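Local coordinates for protein oxidoreductase (Azotobacter vinelandii, PDB 7D5M) that binds NAD+ and is probably an NAD-dependent oxidoreductase of the Gfo/Idh/MocA family, related to inositol dehydrogenase, at residues G146-E151 with W333-Y338; D318-I321 with P326-L329. One frame throughout, in Å; residues are numbered along the deposited sequence.

Interaction 1: residues G146-E151 with W333-Y338. With NAD (nicotinamide-adenine-dinucleotide), chain B.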
ATOM      1  N   GLY A 146       6.986  18.276  14.184  1.00 10.01           N
ATOM      2  CA  GLY A 146       6.887  17.610  15.491  1.00  9.88           C
ATOM      3  C   GLY A 146       6.903  16.094  15.405  1.00 10.24           C
ATOM      4  O   GLY A 146       7.057  15.440  16.461  1.00 11.01           O
ATOM      5  N   HIS A 147       6.688  15.508  14.223  1.00 10.26           N
ATOM      6  CA  HIS A 147       6.691  14.030  14.053  1.00 10.40           C
ATOM      7  C   HIS A 147       8.116  13.498  14.247  1.00 10.50           C
ATOM      8  O   HIS A 147       9.036  14.002  13.562  1.00 10.58           O
ATOM      9  CB  HIS A 147       6.090  13.622  12.709  1.00 10.22           C
ATOM     10  CG  HIS A 147       4.598  13.657  12.711  1.00 10.23           C
ATOM     11  ND1 HIS A 147       3.875  14.529  11.918  1.00 10.90           N
ATOM     12  CD2 HIS A 147       3.690  12.945  13.414  1.00  9.86           C
ATOM     13  CE1 HIS A 147       2.586  14.346  12.138  1.00  9.78           C
ATOM     14  NE2 HIS A 147       2.448  13.387  13.038  1.00 11.17           N
ATOM     15  N   GLN A 148       8.276  12.519  15.147  1.00 10.52           N
ATOM     16  CA  GLN A 148       9.586  11.916  15.522  1.00 10.72           C
ATOM     17  C   GLN A 148      10.402  11.558  14.276  1.00 10.62           C
ATOM     18  O   GLN A 148      11.640  11.710  14.308  1.00 10.66           O
ATOM     19  CB  GLN A 148       9.390  10.648  16.357  1.00 10.62           C
ATOM     20  CG  GLN A 148       8.896  10.898  17.782  1.00 10.94           C
ATOM     21  CD  GLN A 148       7.394  10.999  17.919  1.00 10.75           C
ATOM     22  OE1 GLN A 148       6.758  11.905  17.379  1.00 11.01           O
ATOM     23  NE2 GLN A 148       6.818  10.109  18.707  1.00 10.23           N
ATOM     24  N   LEU A 149       9.772  11.047  13.214  1.00 10.43           N
ATOM     25  CA  LEU A 149      10.576  10.471  12.104  1.00 10.66           C
ATOM     26  C   LEU A 149      11.203  11.574  11.251  1.00 10.23           C
ATOM     27  O   LEU A 149      12.106  11.242  10.461  1.00  9.90           O
ATOM     28  CB  LEU A 149       9.729   9.502  11.281  1.00 10.70           C
ATOM     29  CG  LEU A 149       9.449   8.175  11.977  1.00 10.90           C
ATOM     30  CD1 LEU A 149       8.479   7.350  11.156  1.00 11.01           C
ATOM     31  CD2 LEU A 149      10.739   7.398  12.231  1.00 11.02           C
ATOM     32  N   ILE A 150      10.792  12.838  11.422  1.00 10.79           N
ATOM     33  CA  ILE A 150      11.493  13.976  10.763  1.00 11.23           C
ATOM     34  C   ILE A 150      12.906  14.072  11.362  1.00 12.12           C
ATOM     35  O   ILE A 150      13.868  14.187  10.582  1.00 11.62           O
ATOM     36  CB  ILE A 150      10.704  15.294  10.867  1.00 11.42           C
ATOM     37  CG1 ILE A 150       9.275  15.163  10.335  1.00 11.50           C
ATOM     38  CG2 ILE A 150      11.449  16.414  10.166  1.00 11.27           C
ATOM     39  CD1 ILE A 150       9.183  14.619   8.919  1.00 11.62           C
ATOM     40  N   GLU A 151      13.024  13.965  12.691  1.00 12.73           N
ATOM     41  CA  GLU A 151      14.325  13.949  13.404  1.00 13.13           C
ATOM     42  C   GLU A 151      15.125  12.711  12.972  1.00 12.58           C
ATOM     43  O   GLU A 151      16.349  12.834  12.793  1.00 12.70           O
ATOM     44  CB  GLU A 151      14.115  14.002  14.914  1.00 14.20           C
ATOM     45  CG  GLU A 151      15.335  13.603  15.712  1.00 15.81           C
ATOM     46  CD  GLU A 151      16.560  14.483  15.543  1.00 17.81           C
ATOM     47  OE1 GLU A 151      16.423  15.626  15.059  1.00 18.23           O
ATOM     48  OE2 GLU A 151      17.649  14.030  15.932  1.00 20.64           O
ATOM     49  N   TRP A 333       2.116  18.334  17.121  1.00  8.89           N
ATOM     50  CA  TRP A 333       1.896  19.714  17.631  1.00  9.38           C
ATOM     51  C   TRP A 333       2.253  19.804  19.116  1.00  9.13           C
ATOM     52  O   TRP A 333       2.796  20.852  19.529  1.00  9.14           O
ATOM     53  CB  TRP A 333       0.466  20.173  17.396  1.00  9.38           C
ATOM     54  CG  TRP A 333       0.226  20.711  16.029  1.00  9.93           C
ATOM     55  CD1 TRP A 333       0.351  20.073  14.827  1.00 10.25           C
ATOM     56  CD2 TRP A 333      -0.228  22.040  15.742  1.00  9.95           C
ATOM     57  NE1 TRP A 333       0.010  20.924  13.810  1.00 10.36           N
ATOM     58  CE2 TRP A 333      -0.352  22.134  14.343  1.00 10.01           C
ATOM     59  CE3 TRP A 333      -0.530  23.152  16.537  1.00  9.80           C
ATOM     60  CZ2 TRP A 333      -0.764  23.311  13.718  1.00 10.46           C
ATOM     61  CZ3 TRP A 333      -0.945  24.310  15.917  1.00 10.02           C
ATOM     62  CH2 TRP A 333      -1.044  24.387  14.523  1.00  9.96           C
ATOM     63  N   SER A 334       1.925  18.773  19.893  1.00  9.23           N
ATOM     64  CA  SER A 334       2.266  18.698  21.342  1.00  9.62           C
ATOM     65  C   SER A 334       3.789  18.716  21.521  1.00  9.90           C
ATOM     66  O   SER A 334       4.267  19.354  22.479  1.00  9.89           O
ATOM     67  CB  SER A 334       1.650  17.500  22.004  1.00  9.70           C
ATOM     68  OG  SER A 334       0.235  17.537  21.886  1.00 10.30           O
ATOM     69  N   ASN A 335       4.522  18.049  20.630  1.00  9.84           N
ATOM     70  CA  ASN A 335       6.002  17.988  20.657  1.00 10.50           C
ATOM     71  C   ASN A 335       6.586  19.384  20.403  1.00 11.05           C
ATOM     72  O   ASN A 335       7.590  19.719  21.040  1.00 11.90           O
ATOM     73  CB  ASN A 335       6.516  16.932  19.678  1.00 10.50           C
ATOM     74  CG  ASN A 335       6.094  15.547  20.103  1.00 10.65           C
ATOM     75  OD1 ASN A 335       5.850  15.324  21.290  1.00 10.42           O
ATOM     76  ND2 ASN A 335       6.010  14.622  19.153  1.00  9.77           N
ATOM     77  N   LEU A 336       5.981  20.194  19.535  1.00 11.14           N
ATOM     78  CA  LEU A 336       6.449  21.590  19.342  1.00 11.61           C
ATOM     79  C   LEU A 336       6.101  22.413  20.583  1.00 11.11           C
ATOM     80  O   LEU A 336       6.967  23.162  21.052  1.00 10.85           O
ATOM     81  CB  LEU A 336       5.798  22.225  18.114  1.00 12.57           C
ATOM     82  CG  LEU A 336       6.138  21.609  16.760  1.00 13.83           C
ATOM     83  CD1 LEU A 336       5.832  22.625  15.678  1.00 14.45           C
ATOM     84  CD2 LEU A 336       7.575  21.125  16.672  1.00 14.52           C
ATOM     85  N   TYR A 337       4.862  22.313  21.062  1.00 10.95           N
ATOM     86  CA  TYR A 337       4.347  23.231  22.110  1.00 10.84           C
ATOM     87  C   TYR A 337       5.114  23.011  23.424  1.00 11.06           C
ATOM     88  O   TYR A 337       5.370  24.011  24.118  1.00 10.57           O
ATOM     89  CB  TYR A 337       2.824  23.137  22.252  1.00 11.10           C
ATOM     90  CG  TYR A 337       2.084  24.303  21.639  1.00 11.30           C
ATOM     91  CD1 TYR A 337       1.944  25.489  22.340  1.00 11.35           C
ATOM     92  CD2 TYR A 337       1.537  24.250  20.364  1.00 11.88           C
ATOM     93  CE1 TYR A 337       1.272  26.577  21.812  1.00 11.71           C
ATOM     94  CE2 TYR A 337       0.860  25.333  19.818  1.00 12.01           C
ATOM     95  CZ  TYR A 337       0.726  26.507  20.545  1.00 12.44           C
ATOM     96  OH  TYR A 337       0.056  27.595  20.046  1.00 12.40           O
ATOM     97  N   TYR A 338       5.500  21.784  23.793  1.00 11.79           N
ATOM     98  CA  TYR A 338       6.258  21.617  25.064  1.00 12.21           C
ATOM     99  C   TYR A 338       7.639  22.250  24.876  1.00 12.19           C
ATOM    100  O   TYR A 338       8.154  22.817  25.844  1.00 12.43           O
ATOM    101  CB  TYR A 338       6.312  20.179  25.588  1.00 12.79           C
ATOM    102  CG  TYR A 338       7.450  19.344  25.064  1.00 13.60           C
ATOM    103  CD1 TYR A 338       8.758  19.572  25.465  1.00 13.98           C
ATOM    104  CD2 TYR A 338       7.216  18.294  24.190  1.00 13.99           C
ATOM    105  CE1 TYR A 338       9.810  18.820  24.969  1.00 14.07           C
ATOM    106  CE2 TYR A 338       8.257  17.523  23.695  1.00 13.99           C
ATOM    107  CZ  TYR A 338       9.558  17.782  24.090  1.00 14.43           C
ATOM    108  OH  TYR A 338      10.590  17.029  23.609  1.00 14.75           O
TER
HETATM  109  PA  NAD B 500     -10.392  30.567  10.269  1.00 22.31           P
HETATM  110  O1A NAD B 500     -10.977  31.623   9.383  1.00 23.28           O
HETATM  111  O2A NAD B 500     -10.953  29.181  10.274  1.00 20.27           O
HETATM  112  O5B NAD B 500     -10.365  31.125  11.775  1.00 21.11           O
HETATM  113  C5B NAD B 500     -10.105  32.529  12.087  1.00 19.22           C
HETATM  114  C4B NAD B 500     -10.455  32.750  13.539  1.00 18.31           C
HETATM  115  O4B NAD B 500      -9.881  33.997  14.010  1.00 17.49           O
HETATM  116  C3B NAD B 500     -11.955  32.861  13.839  1.00 17.91           C
HETATM  117  O3B NAD B 500     -12.226  32.321  15.124  1.00 16.96           O
HETATM  118  C2B NAD B 500     -12.175  34.377  13.789  1.00 17.11           C
HETATM  119  O2B NAD B 500     -13.323  34.828  14.469  1.00 16.39           O
HETATM  120  C1B NAD B 500     -10.910  34.831  14.503  1.00 17.63           C
HETATM  121  N9A NAD B 500     -10.516  36.208  14.245  1.00 18.69           N
HETATM  122  C8A NAD B 500     -10.443  36.818  13.020  1.00 18.17           C
HETATM  123  N7A NAD B 500      -9.986  38.044  13.081  1.00 18.83           N
HETATM  124  C5A NAD B 500      -9.722  38.249  14.426  1.00 19.06           C
HETATM  125  C6A NAD B 500      -9.202  39.357  15.125  1.00 19.67           C
HETATM  126  N6A NAD B 500      -8.819  40.493  14.536  1.00 19.35           N
HETATM  127  N1A NAD B 500      -9.050  39.229  16.466  1.00 19.96           N
HETATM  128  C2A NAD B 500      -9.432  38.080  17.046  1.00 19.43           C
HETATM  129  N3A NAD B 500      -9.918  36.969  16.488  1.00 18.79           N
HETATM  130  C4A NAD B 500     -10.042  37.121  15.158  1.00 19.04           C
HETATM  131  O3  NAD B 500      -8.813  30.418   9.949  1.00 21.69           O
HETATM  132  PN  NAD B 500      -7.838  29.140  10.170  1.00 21.76           P
HETATM  133  O1N NAD B 500      -7.961  28.203   9.002  1.00 22.52           O
HETATM  134  O2N NAD B 500      -8.060  28.600  11.551  1.00 18.56           O
HETATM  135  O5D NAD B 500      -6.388  29.817  10.073  1.00 22.26           O
HETATM  136  C5D NAD B 500      -5.964  30.829  10.989  1.00 20.09           C
HETATM  137  C4D NAD B 500      -4.472  30.938  10.833  1.00 20.46           C
HETATM  138  O4D NAD B 500      -3.883  29.634  11.071  1.00 20.51           O
HETATM  139  C3D NAD B 500      -4.013  31.347   9.428  1.00 19.21           C
HETATM  140  O3D NAD B 500      -2.855  32.157   9.525  1.00 19.76           O
HETATM  141  C2D NAD B 500      -3.713  30.003   8.755  1.00 20.29           C
HETATM  142  O2D NAD B 500      -2.762  30.102   7.705  1.00 18.49           O
HETATM  143  C1D NAD B 500      -3.131  29.225   9.937  1.00 21.01           C
HETATM  144  N1N NAD B 500      -3.234  27.738   9.817  1.00 20.98           N
HETATM  145  C2N NAD B 500      -2.105  26.972  10.009  1.00 21.59           C
HETATM  146  C3N NAD B 500      -2.152  25.585   9.855  1.00 20.09           C
HETATM  147  C7N NAD B 500      -0.914  24.802  10.238  1.00 19.39           C
HETATM  148  O7N NAD B 500      -0.034  25.365  10.899  1.00 17.44           O
HETATM  149  N7N NAD B 500      -0.851  23.527   9.868  1.00 15.95           N
HETATM  150  C4N NAD B 500      -3.328  24.997   9.379  1.00 21.56           C
HETATM  151  C5N NAD B 500      -4.456  25.790   9.173  1.00 20.98           C
HETATM  152  C6N NAD B 500      -4.420  27.117   9.542  1.00 21.30           C
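Asn-335 turns its amide nitrogen onto the backbone carbonyl of Gly-146, with ND2 3.0 Å from O and the N-H pointing almost straight at it (167°). The acceptor lies close to the plane of the asparagine amide, whereas the donor is tilted from the carbonyl plane of Gly-146. With CG beside its own backbone N (chi1 -65°), the Asn-335 amide reaches across from the helix toward the loop. The amide of Gln-148 stands nearly perpendicular to it, the two planes 84° apart, and brings OE1 to 3.3 Å from the same ND2; its NE2 binds Asp-319. The other branch of the asparagine amide, OD1, accepts from Arg-320 NH2. An alanine in place of Asn-335 would probably leave the Gly-146 carbonyl and that arginine nitrogen each without its mate in a buried setting. Alongside, Leu-336 lays CD2 against Gly-146 CA at 3.8 Å. One turn back, Trp-333 brings CZ2 to 3.6 Å from NAD O7N, which approaches the ring obliquely. The contact thus joins the turn leading into helix 148-158 to helix 329-349, which borders the nicotinamide end of the NAD pocket beside the Rossmann fold.

Interaction 2: residues D318-I321 with P326-L329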
ATOM      1  N   ASP A 318      10.304  11.683  22.145  1.00 13.23           N
ATOM      2  CA  ASP A 318       8.915  12.194  22.251  1.00 12.96           C
ATOM      3  C   ASP A 318       7.876  11.070  22.152  1.00 12.60           C
ATOM      4  O   ASP A 318       6.682  11.399  22.176  1.00 12.78           O
ATOM      5  CB  ASP A 318       8.656  13.292  21.218  1.00 12.93           C
ATOM      6  CG  ASP A 318       9.423  14.574  21.483  1.00 12.84           C
ATOM      7  OD1 ASP A 318       9.940  14.736  22.620  1.00 13.91           O
ATOM      8  OD2 ASP A 318       9.507  15.399  20.556  1.00 13.38           O
ATOM      9  N   ASP A 319       8.271   9.793  22.139  1.00 12.35           N
ATOM     10  CA  ASP A 319       7.279   8.688  22.095  1.00 12.64           C
ATOM     11  C   ASP A 319       6.381   8.776  23.334  1.00 12.57           C
ATOM     12  O   ASP A 319       6.920   8.838  24.449  1.00 12.77           O
ATOM     13  CB  ASP A 319       7.938   7.318  21.979  1.00 12.60           C
ATOM     14  CG  ASP A 319       8.611   7.077  20.640  1.00 12.57           C
ATOM     15  OD1 ASP A 319       8.143   7.642  19.621  1.00 12.20           O
ATOM     16  OD2 ASP A 319       9.603   6.323  20.624  1.00 12.11           O
ATOM     17  N   ARG A 320       5.059   8.808  23.129  1.00 12.48           N
ATOM     18  CA  ARG A 320       4.050   8.888  24.222  1.00 12.63           C
ATOM     19  C   ARG A 320       3.392   7.524  24.429  1.00 12.27           C
ATOM     20  O   ARG A 320       2.750   7.319  25.472  1.00 11.39           O
ATOM     21  CB  ARG A 320       3.009   9.956  23.890  1.00 12.39           C
ATOM     22  CG  ARG A 320       3.593  11.360  23.836  1.00 12.07           C
ATOM     23  CD  ARG A 320       2.780  12.319  22.987  1.00 11.70           C
ATOM     24  NE  ARG A 320       3.492  13.574  22.839  1.00 11.52           N
ATOM     25  CZ  ARG A 320       3.451  14.588  23.702  1.00 11.35           C
ATOM     26  NH1 ARG A 320       2.673  14.530  24.773  1.00 11.29           N
ATOM     27  NH2 ARG A 320       4.160  15.678  23.477  1.00 11.38           N
ATOM     28  N   ILE A 321       3.563   6.613  23.472  1.00 12.96           N
ATOM     29  CA  ILE A 321       3.095   5.211  23.601  1.00 13.12           C
ATOM     30  C   ILE A 321       3.989   4.321  22.730  1.00 12.46           C
ATOM     31  O   ILE A 321       4.648   4.841  21.822  1.00 12.40           O
ATOM     32  CB  ILE A 321       1.599   5.122  23.242  1.00 13.85           C
ATOM     33  CG1 ILE A 321       0.985   3.792  23.690  1.00 14.67           C
ATOM     34  CG2 ILE A 321       1.405   5.417  21.761  1.00 13.73           C
ATOM     35  CD1 ILE A 321      -0.522   3.770  23.733  1.00 15.09           C
ATOM     36  N   PRO A 326      -0.688   3.979  16.680  1.00 11.72           N
ATOM     37  CA  PRO A 326      -0.513   5.152  15.828  1.00 11.04           C
ATOM     38  C   PRO A 326      -0.633   6.467  16.604  1.00 11.06           C
ATOM     39  O   PRO A 326      -1.665   6.716  17.207  1.00 10.38           O
ATOM     40  CB  PRO A 326      -1.656   5.057  14.809  1.00 11.72           C
ATOM     41  CG  PRO A 326      -2.718   4.269  15.533  1.00 11.46           C
ATOM     42  CD  PRO A 326      -1.971   3.299  16.427  1.00 11.61           C
ATOM     43  N   GLU A 327       0.437   7.265  16.586  1.00 10.43           N
ATOM     44  CA  GLU A 327       0.366   8.692  16.971  1.00 10.29           C
ATOM     45  C   GLU A 327      -0.119   9.484  15.749  1.00 10.17           C
ATOM     46  O   GLU A 327      -0.182   8.922  14.619  1.00  9.69           O
ATOM     47  CB  GLU A 327       1.711   9.162  17.516  1.00 10.46           C
ATOM     48  CG  GLU A 327       2.029   8.533  18.862  1.00 10.76           C
ATOM     49  CD  GLU A 327       3.242   9.093  19.582  1.00 11.37           C
ATOM     50  OE1 GLU A 327       3.861  10.053  19.071  1.00 10.90           O
ATOM     51  OE2 GLU A 327       3.541   8.571  20.682  1.00 11.63           O
ATOM     52  N   GLY A 328      -0.507  10.733  15.966  1.00  9.61           N
ATOM     53  CA  GLY A 328      -1.042  11.572  14.881  1.00  9.95           C
ATOM     54  C   GLY A 328      -0.546  12.996  14.979  1.00  9.48           C
ATOM     55  O   GLY A 328       0.398  13.269  15.741  1.00  9.35           O
ATOM     56  N   LEU A 329      -1.170  13.892  14.232  1.00  8.97           N
ATOM     57  CA  LEU A 329      -0.691  15.290  14.128  1.00  9.25           C
ATOM     58  C   LEU A 329      -0.825  15.999  15.485  1.00  9.19           C
ATOM     59  O   LEU A 329      -0.072  16.948  15.720  1.00  9.28           O
ATOM     60  CB  LEU A 329      -1.478  16.003  13.025  1.00  9.59           C
ATOM     61  CG  LEU A 329      -1.046  17.443  12.725  1.00  9.49           C
ATOM     62  CD1 LEU A 329       0.401  17.505  12.275  1.00  9.88           C
ATOM     63  CD2 LEU A 329      -1.942  18.057  11.656  1.00 10.02           C
TER
HETATM   64  O   HOH W   1       4.761  12.265  20.455  1.00  9.95           O
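Glu-327 carries its carboxylate to the backbone of Arg-320 and Ile-321, bridging two parts of the loop that runs from strand 301-305 to helix 329-349 in the C-terminal alpha/beta domain. OE2 accepts from Arg-320 N at 2.9 Å through its syn lone pair, and a weak bond from Ile-321 N, bent to 136°, reaches the same oxygen. Two consecutive amides therefore converge on one carboxylate oxygen. The glutamate chain is extended beyond CG (chi2 -171°), which lets it span the gap; it and the Ile-321 side chain run past one another, pointing opposite ways, with Ile-321 CG2 4.0 Å from Glu-327 OE2. Farther out, OE1 accepts from Gln-148 NE2, while Arg-306 makes a long, weak ion pair with OE2; these donors probably favour the ionised carboxylate despite nearby Asp-319. NH1 of Arg-320 forms a salt bridge with Asp-36, and the arginine side chain packs on Phe-330 of a second subunit. Gly-328 holds the N-cap position of helix 329-349, so the bridge lies just before that helix. A water completes it, donating to Glu-327 OE1 at 2.8 Å and to Asp-318 O at 2.7 Å, and accepts a weak bond from Arg-320 NE, lying at the guanidinium edge in its plane.

In the fold
Helix 329-349 ties the two contacts together: interaction 2 lies in the loop leading into it and interaction 1 uses its early turns, their centres about 9 Å apart. They are bonded to each other directly. Arg-320 NH2 of interaction 2 lies 2.8 Å from Asn-335 OD1 of interaction 1, and Asp-318 OD1 is 2.6 Å from Tyr-338 OH, both probable hydrogen bonds. From the other segment of interaction 1, the Gln-148 amide reaches Asp-319 of interaction 2. Only interaction 1 holds a residue of the NAD pocket, Trp-333, and its Leu-336 side chain is about 5 Å from that of Thr-141, an NADH-binding residue; interaction 2 lies away from the cofactor, near a second subunit.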